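Local coordinates for protein DyP-type peroxidase (Pleurotus ostreatus PC15, PDB 6FSK) that is a heme b peroxidase of the dye-decolorizing family, reducing hydrogen peroxide and probably oxidising dyes and, at a non-canonical site, manganese(II), at residues T100-D105 against F239-Y244; K332-N337 against A346-R351; F382-S387 against D391-I396. The protein carries 1 engineered substitution. All blocks are in the same frame, centred on the assembly; numbering follows the deposited sequence.

Contact 1: residues T100-D105 against F239-Y244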
loop_
_atom_site.group_PDB
_atom_site.type_symbol
_atom_site.label_atom_id
_atom_site.label_comp_id
_atom_site.label_asym_id
_atom_site.label_seq_id
_atom_site.Cartn_x
_atom_site.Cartn_y
_atom_site.Cartn_z
ATOM N N THR A 100 -18.079 1.204 6.502
ATOM C CA THR A 100 -18.774 1.015 5.229
ATOM C C THR A 100 -18.358 -0.295 4.574
ATOM O O THR A 100 -19.160 -1.010 3.973
ATOM C CB THR A 100 -18.486 2.237 4.358
ATOM O OG1 THR A 100 -19.183 3.385 4.906
ATOM C CG2 THR A 100 -18.945 2.074 2.963
ATOM N N GLY A 101 -17.084 -0.634 4.681
ATOM C CA GLY A 101 -16.458 -1.761 3.972
ATOM C C GLY A 101 -16.059 -1.390 2.576
ATOM O O GLY A 101 -16.584 -0.481 2.000
ATOM N N GLN A 102 -15.061 -2.075 2.107
ATOM C CA GLN A 102 -14.452 -1.737 0.874
ATOM C C GLN A 102 -15.354 -2.050 -0.313
ATOM O O GLN A 102 -15.265 -1.372 -1.326
ATOM C CB GLN A 102 -13.077 -2.328 0.669
ATOM C CG GLN A 102 -12.260 -1.510 -0.374
ATOM C CD GLN A 102 -10.954 -2.145 -0.707
ATOM O OE1 GLN A 102 -10.739 -2.607 -1.855
ATOM N NE2 GLN A 102 -10.016 -2.192 0.291
ATOM N N ARG A 103 -16.147 -3.131 -0.249
ATOM C CA ARG A 103 -17.022 -3.389 -1.401
ATOM C C ARG A 103 -17.931 -2.178 -1.766
ATOM O O ARG A 103 -18.052 -1.793 -2.973
ATOM C CB ARG A 103 -17.919 -4.581 -1.136
ATOM C CG ARG A 103 -17.255 -5.914 -1.201
ATOM C CD ARG A 103 -18.113 -7.093 -0.692
ATOM N NE ARG A 103 -18.469 -6.875 0.727
ATOM C CZ ARG A 103 -19.407 -7.573 1.302
ATOM N NH1 ARG A 103 -20.026 -8.544 0.609
ATOM N NH2 ARG A 103 -19.722 -7.316 2.548
ATOM N N LYS A 104 -18.480 -1.471 -0.757
ATOM C CA LYS A 104 -19.298 -0.269 -1.005
ATOM C C LYS A 104 -18.409 0.949 -1.253
ATOM O O LYS A 104 -18.655 1.737 -2.140
ATOM C CB LYS A 104 -20.201 0.015 0.161
ATOM C CG LYS A 104 -21.383 -0.910 0.172
ATOM C CD LYS A 104 -22.223 -0.718 1.387
ATOM C CE LYS A 104 -23.390 -1.708 1.377
ATOM N NZ LYS A 104 -23.766 -1.955 2.784
ATOM N N ASP A 105 -17.282 1.038 -0.527
ATOM C CA ASP A 105 -16.424 2.222 -0.636
ATOM C C ASP A 105 -15.731 2.280 -2.009
ATOM O O ASP A 105 -15.359 3.349 -2.468
ATOM C CB ASP A 105 -15.358 2.200 0.457
ATOM C CG ASP A 105 -14.766 3.572 0.757
ATOM O OD1 ASP A 105 -15.503 4.553 0.831
ATOM O OD2 ASP A 105 -13.479 3.661 0.962
ATOM N N PHE A 239 -5.332 -0.060 11.201
ATOM C CA PHE A 239 -6.193 -0.377 10.056
ATOM C C PHE A 239 -5.330 -0.857 8.916
ATOM O O PHE A 239 -4.398 -0.186 8.463
ATOM C CB PHE A 239 -7.039 0.790 9.606
ATOM C CG PHE A 239 -8.080 1.240 10.592
ATOM C CD1 PHE A 239 -9.298 0.636 10.610
ATOM C CD2 PHE A 239 -7.839 2.231 11.535
ATOM C CE1 PHE A 239 -10.261 0.978 11.494
ATOM C CE2 PHE A 239 -8.794 2.550 12.474
ATOM C CZ PHE A 239 -10.040 1.966 12.402
ATOM N N LEU A 240 -5.653 -2.071 8.472
ATOM C CA LEU A 240 -5.014 -2.770 7.360
ATOM C C LEU A 240 -5.930 -2.600 6.147
ATOM O O LEU A 240 -7.038 -3.199 6.110
ATOM C CB LEU A 240 -4.891 -4.250 7.696
ATOM C CG LEU A 240 -4.025 -5.116 6.821
ATOM C CD1 LEU A 240 -3.765 -6.481 7.431
ATOM C CD2 LEU A 240 -4.582 -5.287 5.414
ATOM N N THR A 241 -5.482 -1.882 5.136
ATOM C CA THR A 241 -6.158 -1.849 3.810
ATOM C C THR A 241 -5.517 -2.868 2.910
ATOM O O THR A 241 -4.313 -2.838 2.696
ATOM C CB THR A 241 -6.061 -0.438 3.206
ATOM O OG1 THR A 241 -6.824 0.479 3.988
ATOM C CG2 THR A 241 -6.632 -0.483 1.766
ATOM N N PHE A 242 -6.353 -3.779 2.342
ATOM C CA PHE A 242 -5.917 -4.747 1.319
ATOM C C PHE A 242 -6.523 -4.414 -0.016
ATOM O O PHE A 242 -7.731 -4.180 -0.070
ATOM C CB PHE A 242 -6.308 -6.163 1.696
ATOM C CG PHE A 242 -6.035 -7.156 0.613
ATOM C CD1 PHE A 242 -4.752 -7.511 0.252
ATOM C CD2 PHE A 242 -7.087 -7.748 -0.054
ATOM C CE1 PHE A 242 -4.542 -8.490 -0.746
ATOM C CE2 PHE A 242 -6.846 -8.667 -1.069
ATOM C CZ PHE A 242 -5.602 -8.950 -1.434
ATOM N N ARG A 243 -5.694 -4.364 -1.066
ATOM C CA ARG A 243 -6.146 -4.151 -2.462
ATOM C C ARG A 243 -5.486 -5.156 -3.346
ATOM O O ARG A 243 -4.266 -5.288 -3.371
ATOM C CB ARG A 243 -5.841 -2.736 -2.964
ATOM C CG ARG A 243 -6.500 -1.650 -2.104
ATOM C CD ARG A 243 -7.898 -1.313 -2.585
ATOM N NE ARG A 243 -8.009 -0.594 -3.847
ATOM C CZ ARG A 243 -9.079 -0.555 -4.625
ATOM N NH1 ARG A 243 -10.135 -1.307 -4.380
ATOM N NH2 ARG A 243 -9.014 0.185 -5.715
ATOM N N TYR A 244 -6.310 -5.921 -4.061
ATOM C CA TYR A 244 -5.764 -6.943 -4.983
ATOM C C TYR A 244 -5.583 -6.344 -6.360
ATOM O O TYR A 244 -6.604 -6.137 -7.082
ATOM C CB TYR A 244 -6.779 -8.069 -5.010
ATOM C CG TYR A 244 -6.360 -9.373 -5.631
ATOM C CD1 TYR A 244 -5.074 -9.696 -5.892
ATOM C CD2 TYR A 244 -7.331 -10.358 -5.826
ATOM C CE1 TYR A 244 -4.714 -10.961 -6.377
ATOM C CE2 TYR A 244 -6.972 -11.575 -6.337
ATOM C CZ TYR A 244 -5.695 -11.888 -6.565
ATOM O OH TYR A 244 -5.374 -13.178 -7.078
#
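Gln102 reaches toward the strand with CG anti to the backbone N (chi1 -158°) and the rest of the chain extended, while Arg243 bends twice beyond CB, and these two courses bring amide and guanidinium together. The contact lies in the ferredoxin-like alpha+beta fold of dye-decolorizing peroxidases, where helix 102-109 packs on strand 238-247 of the antiparallel sheet. Both polar atoms of the amide are used. OE1 of Gln102 accepts from NH1 of Arg243 at 2.9 Å. The oxygen lies at the guanidinium edge, close to its plane, but the donor stands 46° above the carbonyl plane of the amide, so the bond is not aimed at a lone pair. The planes of the two groups are turned 67° apart. On the other branch NE2 of Gln102 donates to the main-chain O of Phe242 at 3.1 Å. Two bonds of this kind fix the rotation of the amide and identify which of its ends is the oxygen. Beside these bonds the chains pack closely: CD of Arg243 lies 3.2 Å from OE1 of Gln102. CG2 of Thr241 adds a looser contact with NE2 of Gln102. The strongest partner of Arg243 is Asp111, which forms a salt bridge with NH2, so Gln102 is a second, neutral acceptor for a buried cation near the heme. Gly101, with positive phi, ends helix 96-100 and occupies the N-cap position of helix 102-109, turning the chain where Gln102 begins its reach. N of Gln102 donates to OE2 of Glu468 on strand 462-472, and Glu468 also pairs through its backbone with Phe242. The first turn of the helix closes where N of Asp105 donates to O of Gly101 at 3.0 Å.

Contact 2: residues K332-N337 against A346-R351. With HEM (protoporphyrin IX containing Fe), chain C.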
loop_
_atom_site.group_PDB
_atom_site.type_symbol
_atom_site.label_atom_id
_atom_site.label_comp_id
_atom_site.label_asym_id
_atom_site.label_seq_id
_atom_site.Cartn_x
_atom_site.Cartn_y
_atom_site.Cartn_z
ATOM N N LYS A 332 1.770 12.484 -5.910
ATOM C CA LYS A 332 0.354 12.329 -5.659
ATOM C C LYS A 332 0.107 11.613 -4.337
ATOM O O LYS A 332 -0.856 11.963 -3.657
ATOM C CB LYS A 332 -0.322 11.555 -6.773
ATOM C CG LYS A 332 -0.530 12.350 -8.024
ATOM C CD LYS A 332 -1.800 13.228 -7.982
ATOM C CE LYS A 332 -2.217 13.762 -9.315
ATOM N NZ LYS A 332 -3.515 14.420 -9.184
ATOM N N THR A 333 0.984 10.774 -3.860
ATOM C CA THR A 333 0.709 9.956 -2.698
ATOM C C THR A 333 1.455 10.423 -1.436
ATOM O O THR A 333 0.928 10.242 -0.367
ATOM C CB THR A 333 1.003 8.464 -2.959
ATOM O OG1 THR A 333 2.388 8.305 -3.273
ATOM C CG2 THR A 333 0.069 7.854 -4.057
ATOM N N TYR A 334 2.558 11.103 -1.614
ATOM C CA TYR A 334 3.199 11.831 -0.505
ATOM C C TYR A 334 3.671 13.183 -1.068
ATOM O O TYR A 334 4.774 13.305 -1.619
ATOM C CB TYR A 334 4.351 11.075 0.108
ATOM C CG TYR A 334 5.079 11.816 1.224
ATOM C CD1 TYR A 334 4.444 12.695 2.025
ATOM C CD2 TYR A 334 6.416 11.541 1.458
ATOM C CE1 TYR A 334 5.166 13.373 3.029
ATOM C CE2 TYR A 334 7.111 12.175 2.434
ATOM C CZ TYR A 334 6.471 13.064 3.227
ATOM O OH TYR A 334 7.269 13.746 4.186
ATOM N N PRO A 335 2.863 14.211 -0.876
ATOM C CA PRO A 335 3.160 15.538 -1.516
ATOM C C PRO A 335 4.380 16.278 -1.020
ATOM O O PRO A 335 4.810 17.249 -1.664
ATOM C CB PRO A 335 1.874 16.338 -1.248
ATOM C CG PRO A 335 0.804 15.284 -1.229
ATOM C CD PRO A 335 1.435 14.137 -0.501
ATOM N N ARG A 336 4.922 15.895 0.132
ATOM C CA ARG A 336 6.073 16.627 0.687
ATOM C C ARG A 336 5.810 18.125 0.739
ATOM O O ARG A 336 4.745 18.580 1.210
ATOM C CB ARG A 336 7.396 16.241 -0.016
ATOM C CG ARG A 336 7.575 14.684 -0.040
ATOM C CD ARG A 336 8.940 14.250 -0.544
ATOM N NE ARG A 336 8.946 12.810 -0.803
ATOM C CZ ARG A 336 9.905 11.985 -0.481
ATOM N NH1 ARG A 336 11.057 12.434 0.002
ATOM N NH2 ARG A 336 9.708 10.685 -0.656
ATOM N N ASN A 337 6.786 18.930 0.294
ATOM C CA ASN A 337 6.601 20.390 0.425
ATOM C C ASN A 337 5.495 20.956 -0.409
ATOM O O ASN A 337 5.024 22.096 -0.157
ATOM C CB ASN A 337 7.852 21.109 0.012
ATOM C CG ASN A 337 8.900 21.094 1.010
ATOM O OD1 ASN A 337 8.761 20.531 2.041
ATOM N ND2 ASN A 337 9.989 21.858 0.725
ATOM N N ALA A 346 0.842 22.790 5.676
ATOM C CA ALA A 346 -0.067 21.808 6.189
ATOM C C ALA A 346 0.648 20.739 6.958
ATOM O O ALA A 346 1.743 20.372 6.629
ATOM C CB ALA A 346 -0.852 21.149 5.068
ATOM N N ASP A 347 -0.051 20.198 7.936
ATOM C CA ASP A 347 0.418 19.023 8.628
ATOM C C ASP A 347 -0.254 17.828 7.935
ATOM O O ASP A 347 -1.440 17.632 8.098
ATOM C CB ASP A 347 -0.009 19.129 10.097
ATOM C CG ASP A 347 0.404 17.954 10.915
ATOM O OD1 ASP A 347 0.817 16.921 10.398
ATOM O OD2 ASP A 347 0.369 18.068 12.189
ATOM N N ILE A 348 0.499 17.042 7.190
ATOM C CA ILE A 348 -0.085 15.871 6.539
ATOM C C ILE A 348 0.420 14.574 7.164
ATOM O O ILE A 348 0.431 13.498 6.543
ATOM C CB ILE A 348 0.228 15.879 5.015
ATOM C CG1 ILE A 348 1.722 15.942 4.722
ATOM C CG2 ILE A 348 -0.564 17.055 4.388
ATOM C CD1 ILE A 348 2.057 15.732 3.222
ATOM N N ASP A 349 0.791 14.590 8.475
ATOM C CA ASP A 349 1.158 13.306 9.140
ATOM C C ASP A 349 0.020 12.290 9.121
ATOM O O ASP A 349 0.311 11.120 9.023
ATOM C CB ASP A 349 1.661 13.557 10.575
ATOM C CG ASP A 349 2.989 14.353 10.602
ATOM O OD1 ASP A 349 3.571 14.689 9.576
ATOM O OD2 ASP A 349 3.425 14.582 11.743
ATOM N N ASN A 350 -1.226 12.776 9.157
ATOM C CA ASN A 350 -2.355 11.876 9.075
ATOM C C ASN A 350 -2.617 11.332 7.704
ATOM O O ASN A 350 -3.460 10.461 7.582
ATOM C CB ASN A 350 -3.617 12.508 9.670
ATOM C CG ASN A 350 -4.213 13.596 8.798
ATOM O OD1 ASN A 350 -3.572 14.174 7.903
ATOM N ND2 ASN A 350 -5.395 14.044 9.205
ATOM N N ARG A 351 -1.883 11.714 6.707
ATOM C CA ARG A 351 -2.007 11.151 5.365
ATOM C C ARG A 351 -0.959 10.103 5.138
ATOM O O ARG A 351 -0.973 9.467 4.090
ATOM C CB ARG A 351 -1.798 12.245 4.362
ATOM C CG ARG A 351 -2.687 13.484 4.586
ATOM C CD ARG A 351 -4.080 13.212 4.186
ATOM N NE ARG A 351 -4.894 14.418 4.403
ATOM C CZ ARG A 351 -6.125 14.432 4.871
ATOM N NH1 ARG A 351 -6.688 13.329 5.331
ATOM N NH2 ARG A 351 -6.775 15.570 4.950
HETATM C CHA HEM C . 5.419 4.732 -3.652
HETATM C CHB HEM C . 4.346 1.592 -7.150
HETATM C CHC HEM C . -0.167 1.383 -5.487
HETATM C CHD HEM C . 0.810 4.770 -2.163
HETATM C C1A HEM C . 5.563 3.891 -4.757
HETATM C C2A HEM C . 6.767 3.667 -5.494
HETATM C C3A HEM C . 6.488 2.757 -6.439
HETATM C C4A HEM C . 5.087 2.481 -6.334
HETATM C CMA HEM C . 7.412 2.252 -7.492
HETATM C CAA HEM C . 8.089 4.374 -5.243
HETATM C CBA HEM C . 9.091 3.694 -4.319
HETATM C CGA HEM C . 8.652 3.691 -2.879
HETATM O O1A HEM C . 8.728 4.719 -2.203
HETATM O O2A HEM C . 8.240 2.606 -2.395
HETATM C C1B HEM C . 2.999 1.235 -7.036
HETATM C C2B HEM C . 2.324 0.290 -7.802
HETATM C C3B HEM C . 1.049 0.171 -7.346
HETATM C C4B HEM C . 0.963 1.142 -6.245
HETATM C CMB HEM C . 2.890 -0.458 -8.982
HETATM C CAB HEM C . -0.116 -0.639 -7.764
HETATM C CBB HEM C . -0.005 -1.752 -8.457
HETATM C C1C HEM C . -0.383 2.308 -4.513
HETATM C C2C HEM C . -1.567 2.636 -3.839
HETATM C C3C HEM C . -1.328 3.610 -2.913
HETATM C C4C HEM C . 0.092 3.858 -2.962
HETATM C CMC HEM C . -2.889 1.966 -4.104
HETATM C CAC HEM C . -2.215 4.380 -1.999
HETATM C CBC HEM C . -3.520 4.617 -2.245
HETATM C C1D HEM C . 2.188 4.974 -2.278
HETATM C C2D HEM C . 2.907 5.820 -1.277
HETATM C C3D HEM C . 4.229 5.760 -1.693
HETATM C C4D HEM C . 4.233 4.974 -2.916
HETATM C CMD HEM C . 2.366 6.514 -0.091
HETATM C CAD HEM C . 5.429 6.485 -1.096
HETATM C CBD HEM C . 5.586 7.884 -1.602
HETATM C CGD HEM C . 6.701 8.611 -0.893
HETATM O O1D HEM C . 7.515 9.163 -1.674
HETATM O O2D HEM C . 6.816 8.539 0.313
HETATM N NA HEM C . 4.476 3.237 -5.340
HETATM N NB HEM C . 2.149 1.808 -6.150
HETATM N NC HEM C . 0.622 3.184 -4.035
HETATM N ND HEM C . 3.003 4.570 -3.254
HETATM FE FE HEM C . 2.560 3.266 -4.741
HETATM O O HOH W 1 1.234 9.595 2.270
#
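Tyr334 and Ile348 meet at about a right angle, the CD1 methyl of Ile348 abutting the edge of the phenol ring 3.9 Å from CE1 of Tyr334. This is the proximal heme pocket, where the chain leaving helix 329-333, which begins with the axial ligand His329, is covered by the loop before strand 354-360. The same methyl lies 4.1 Å from CD of Pro335. The ring's other edge faces a heme propionate, with CD2 of Tyr334 3.2 Å from O2D. Over one face of the ring, toward its rim, lies CG of Arg336, whose extended chain carries the guanidinium back so that CE2 of Tyr334 lies over one of its faces. NH2 of Arg336 then donates to the other oxygen of the same propionate, O1D, at 2.9 Å, with O1D at the guanidinium edge and an N-H...O angle of 160°. Asn308 and the carbonyl of Phe310 hold the same guanidinium, which fixes its position; its charge probably offsets that of the propionate. A water joins the segments, donating to O of Thr333 at 2.7 Å and to O of Arg351. An Asx turn shapes the loop: N of Asp349 donates to OD1 of Asp347 at 3.0 Å.

Contact 3: residues F382-S387 against D391-I396. With HEM (protoporphyrin IX containing Fe), chain C.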
loop_
_atom_site.group_PDB
_atom_site.type_symbol
_atom_site.label_atom_id
_atom_site.label_comp_id
_atom_site.label_asym_id
_atom_site.label_seq_id
_atom_site.Cartn_x
_atom_site.Cartn_y
_atom_site.Cartn_z
ATOM N N PHE A 382 -1.460 -5.202 -2.478
ATOM C CA PHE A 382 -1.222 -3.932 -1.780
ATOM C C PHE A 382 -1.776 -4.044 -0.357
ATOM O O PHE A 382 -2.921 -4.359 -0.178
ATOM C CB PHE A 382 -1.945 -2.795 -2.513
ATOM C CG PHE A 382 -1.818 -1.491 -1.827
ATOM C CD1 PHE A 382 -0.783 -0.614 -2.125
ATOM C CD2 PHE A 382 -2.761 -1.102 -0.949
ATOM C CE1 PHE A 382 -0.653 0.600 -1.422
ATOM C CE2 PHE A 382 -2.672 0.155 -0.318
ATOM C CZ PHE A 382 -1.611 0.975 -0.559
ATOM N N VAL A 383 -0.938 -3.761 0.617
ATOM C CA VAL A 383 -1.356 -3.681 1.986
ATOM C C VAL A 383 -0.795 -2.402 2.611
ATOM O O VAL A 383 0.396 -2.113 2.399
ATOM C CB VAL A 383 -0.887 -4.890 2.823
ATOM C CG1 VAL A 383 -1.027 -4.635 4.320
ATOM C CG2 VAL A 383 -1.682 -6.104 2.416
ATOM N N CYS A 384 -1.570 -1.603 3.280
ATOM C CA CYS A 384 -1.008 -0.431 4.021
ATOM C C CYS A 384 -1.717 -0.316 5.360
ATOM O O CYS A 384 -2.884 -0.721 5.505
ATOM C CB CYS A 384 -1.093 0.873 3.216
ATOM S SG CYS A 384 -2.730 1.572 3.056
ATOM N N TYR A 385 -1.030 0.293 6.285
ATOM C CA TYR A 385 -1.456 0.556 7.625
ATOM C C TYR A 385 -1.453 2.011 7.988
ATOM O O TYR A 385 -0.490 2.749 7.623
ATOM C CB TYR A 385 -0.562 -0.125 8.655
ATOM C CG TYR A 385 -0.523 -1.625 8.599
ATOM C CD1 TYR A 385 -1.488 -2.392 9.237
ATOM C CD2 TYR A 385 0.447 -2.303 7.880
ATOM C CE1 TYR A 385 -1.479 -3.799 9.173
ATOM C CE2 TYR A 385 0.449 -3.679 7.782
ATOM C CZ TYR A 385 -0.518 -4.436 8.471
ATOM O OH TYR A 385 -0.502 -5.798 8.403
ATOM N N SER A 386 -2.431 2.404 8.759
ATOM C CA SER A 386 -2.429 3.685 9.464
ATOM C C SER A 386 -3.551 3.650 10.503
ATOM O O SER A 386 -4.329 2.699 10.557
ATOM C CB SER A 386 -2.558 4.925 8.615
ATOM O OG SER A 386 -3.907 5.217 8.277
ATOM N N SER A 387 -3.654 4.666 11.348
ATOM C CA SER A 387 -4.685 4.700 12.324
ATOM C C SER A 387 -5.957 5.286 11.795
ATOM O O SER A 387 -6.941 5.460 12.543
ATOM C CB SER A 387 -4.236 5.461 13.574
ATOM O OG SER A 387 -4.044 6.813 13.243
ATOM N N ASP A 391 -8.385 9.107 6.755
ATOM C CA ASP A 391 -7.352 10.140 6.582
ATOM C C ASP A 391 -6.266 9.718 5.634
ATOM O O ASP A 391 -5.615 10.572 4.970
ATOM C CB ASP A 391 -6.627 10.488 7.901
ATOM C CG ASP A 391 -7.493 11.224 8.933
ATOM O OD1 ASP A 391 -8.579 11.715 8.634
ATOM O OD2 ASP A 391 -7.015 11.301 10.110
ATOM N N GLY A 392 -5.990 8.409 5.561
ATOM C CA GLY A 392 -4.930 7.827 4.796
ATOM C C GLY A 392 -5.318 7.290 3.432
ATOM O O GLY A 392 -5.645 8.009 2.525
ATOM N N PHE A 393 -5.346 5.951 3.394
ATOM C CA PHE A 393 -5.610 5.301 2.113
ATOM C C PHE A 393 -6.781 5.889 1.332
ATOM O O PHE A 393 -6.668 6.177 0.154
ATOM C CB PHE A 393 -5.848 3.798 2.311
ATOM C CG PHE A 393 -6.375 3.159 1.049
ATOM C CD1 PHE A 393 -5.463 2.826 0.020
ATOM C CD2 PHE A 393 -7.738 2.949 0.880
ATOM C CE1 PHE A 393 -5.945 2.334 -1.190
ATOM C CE2 PHE A 393 -8.229 2.436 -0.347
ATOM C CZ PHE A 393 -7.312 2.137 -1.371
ATOM N N HIS A 394 -7.966 6.028 1.942
ATOM C CA HIS A 394 -9.102 6.510 1.161
ATOM C C HIS A 394 -8.858 7.918 0.611
ATOM O O HIS A 394 -9.246 8.190 -0.527
ATOM C CB HIS A 394 -10.359 6.492 2.064
ATOM C CG HIS A 394 -11.607 6.937 1.360
ATOM N ND1 HIS A 394 -11.865 8.259 1.030
ATOM C CD2 HIS A 394 -12.643 6.214 0.893
ATOM C CE1 HIS A 394 -13.055 8.323 0.442
ATOM N NE2 HIS A 394 -13.500 7.080 0.286
ATOM N N PHE A 395 -8.385 8.809 1.474
ATOM C CA PHE A 395 -8.143 10.188 1.107
ATOM C C PHE A 395 -7.124 10.277 -0.036
ATOM O O PHE A 395 -7.318 10.995 -1.048
ATOM C CB PHE A 395 -7.729 10.983 2.306
ATOM C CG PHE A 395 -7.736 12.450 2.054
ATOM C CD1 PHE A 395 -6.645 13.065 1.576
ATOM C CD2 PHE A 395 -8.894 13.199 2.363
ATOM C CE1 PHE A 395 -6.600 14.467 1.373
ATOM C CE2 PHE A 395 -8.893 14.544 2.106
ATOM C CZ PHE A 395 -7.740 15.185 1.660
ATOM N N ILE A 396 -6.048 9.520 0.078
ATOM C CA ILE A 396 -5.022 9.510 -0.906
ATOM C C ILE A 396 -5.619 9.129 -2.250
ATOM O O ILE A 396 -5.311 9.774 -3.277
ATOM C CB ILE A 396 -3.875 8.541 -0.581
ATOM C CG1 ILE A 396 -3.044 8.978 0.668
ATOM C CG2 ILE A 396 -2.888 8.373 -1.734
ATOM C CD1 ILE A 396 -2.212 7.868 1.294
HETATM C CHA HEM C . 5.419 4.732 -3.652
HETATM C CHB HEM C . 4.346 1.592 -7.150
HETATM C CHC HEM C . -0.167 1.383 -5.487
HETATM C CHD HEM C . 0.810 4.770 -2.163
HETATM C C1A HEM C . 5.563 3.891 -4.757
HETATM C C2A HEM C . 6.767 3.667 -5.494
HETATM C C3A HEM C . 6.488 2.757 -6.439
HETATM C C4A HEM C . 5.087 2.481 -6.334
HETATM C CMA HEM C . 7.412 2.252 -7.492
HETATM C CAA HEM C . 8.089 4.374 -5.243
HETATM C CBA HEM C . 9.091 3.694 -4.319
HETATM C CGA HEM C . 8.652 3.691 -2.879
HETATM O O1A HEM C . 8.728 4.719 -2.203
HETATM O O2A HEM C . 8.240 2.606 -2.395
HETATM C C1B HEM C . 2.999 1.235 -7.036
HETATM C C2B HEM C . 2.324 0.290 -7.802
HETATM C C3B HEM C . 1.049 0.171 -7.346
HETATM C C4B HEM C . 0.963 1.142 -6.245
HETATM C CMB HEM C . 2.890 -0.458 -8.982
HETATM C CAB HEM C . -0.116 -0.639 -7.764
HETATM C CBB HEM C . -0.005 -1.752 -8.457
HETATM C C1C HEM C . -0.383 2.308 -4.513
HETATM C C2C HEM C . -1.567 2.636 -3.839
HETATM C C3C HEM C . -1.328 3.610 -2.913
HETATM C C4C HEM C . 0.092 3.858 -2.962
HETATM C CMC HEM C . -2.889 1.966 -4.104
HETATM C CAC HEM C . -2.215 4.380 -1.999
HETATM C CBC HEM C . -3.520 4.617 -2.245
HETATM C C1D HEM C . 2.188 4.974 -2.278
HETATM C C2D HEM C . 2.907 5.820 -1.277
HETATM C C3D HEM C . 4.229 5.760 -1.693
HETATM C C4D HEM C . 4.233 4.974 -2.916
HETATM C CMD HEM C . 2.366 6.514 -0.091
HETATM C CAD HEM C . 5.429 6.485 -1.096
HETATM C CBD HEM C . 5.586 7.884 -1.602
HETATM C CGD HEM C . 6.701 8.611 -0.893
HETATM O O1D HEM C . 7.515 9.163 -1.674
HETATM O O2D HEM C . 6.816 8.539 0.313
HETATM N NA HEM C . 4.476 3.237 -5.340
HETATM N NB HEM C . 2.149 1.808 -6.150
HETATM N NC HEM C . 0.622 3.184 -4.035
HETATM N ND HEM C . 3.003 4.570 -3.254
HETATM FE FE HEM C . 2.560 3.266 -4.741
HETATM O O HOH W 2 -4.764 4.094 5.670
#
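Phe393 opens helix 393-401 and sets its side chain against Cys384 and Phe382 of strand 379-386 and against a heme vinyl group. At CB it meets sulfur, SG of Cys384 lying 3.9 Å from CB of Phe393. With CG trans to the backbone N (chi1 169°), the ring then runs past the heme vinyl, and the same sulfur sits obliquely to the ring, a sulfur-aromatic contact. Farther out, CD1 of Phe393 touches the terminal vinyl carbon CBC of the heme at 3.5 Å and CE2 of Phe382 at 3.9 Å. CE1, the next atom along the same side, meets these two partners again. At the tip CZ of Phe393 reaches CD of Arg243 at 3.7 Å. The rings of Phe382 and Phe393 are neither stacked nor edge-to-face: their planes are 45° apart and their centroids 6.0 Å. Phe382 itself presses on the pyrrole that bears this vinyl group, its CE1 only 3.3 Å from C2C of the heme, and the pyrrole's methyl CMC lies over one face of the phenyl ring. At the end of the first turn CG2 of Ile396 reaches CBC of the heme at 3.8 Å. Thr241, Tyr469 and Leu109 also touch Phe393. At the start of the helix a water accepts from N of Phe393 at 3.0 Å and is hydrogen-bonded to OG of Ser386, which is held too by N of Ser388. Gly392, at the N-cap position, brings CA close to OG of Ser386. Carbon atoms of Phe382, Phe393 and Ile396 thus line the vinyl and methyl edge of this pyrrole, while the water satisfies the N-H of Phe393. The heme is probably held on this side by shape and dispersion, in contrast to its hydrogen-bonded propionates.

Along the chain the three contacts follow one another, neither nested nor crossed. Contact 1 closes the long excursion from helix 102-109 to strand 238-247, joining the N-terminal and C-terminal family regions. Contact 2 closes a short loop through helix 337-340 beside the heme. Contact 3 is tighter still: a loop of a few residues leads from strand 379-386 into helix 393-401. Contacts 1 and 3 share the sheet: strands 238-247 and 379-386 are neighbours, paired through Thr241 with Cys384 and Arg243 with Phe382. Contacts 2 and 3 both touch the heme and meet where Arg351 bonds to the carbonyl of Asp391. Contacts 1 and 2 stay apart, so contact 3 bridges them.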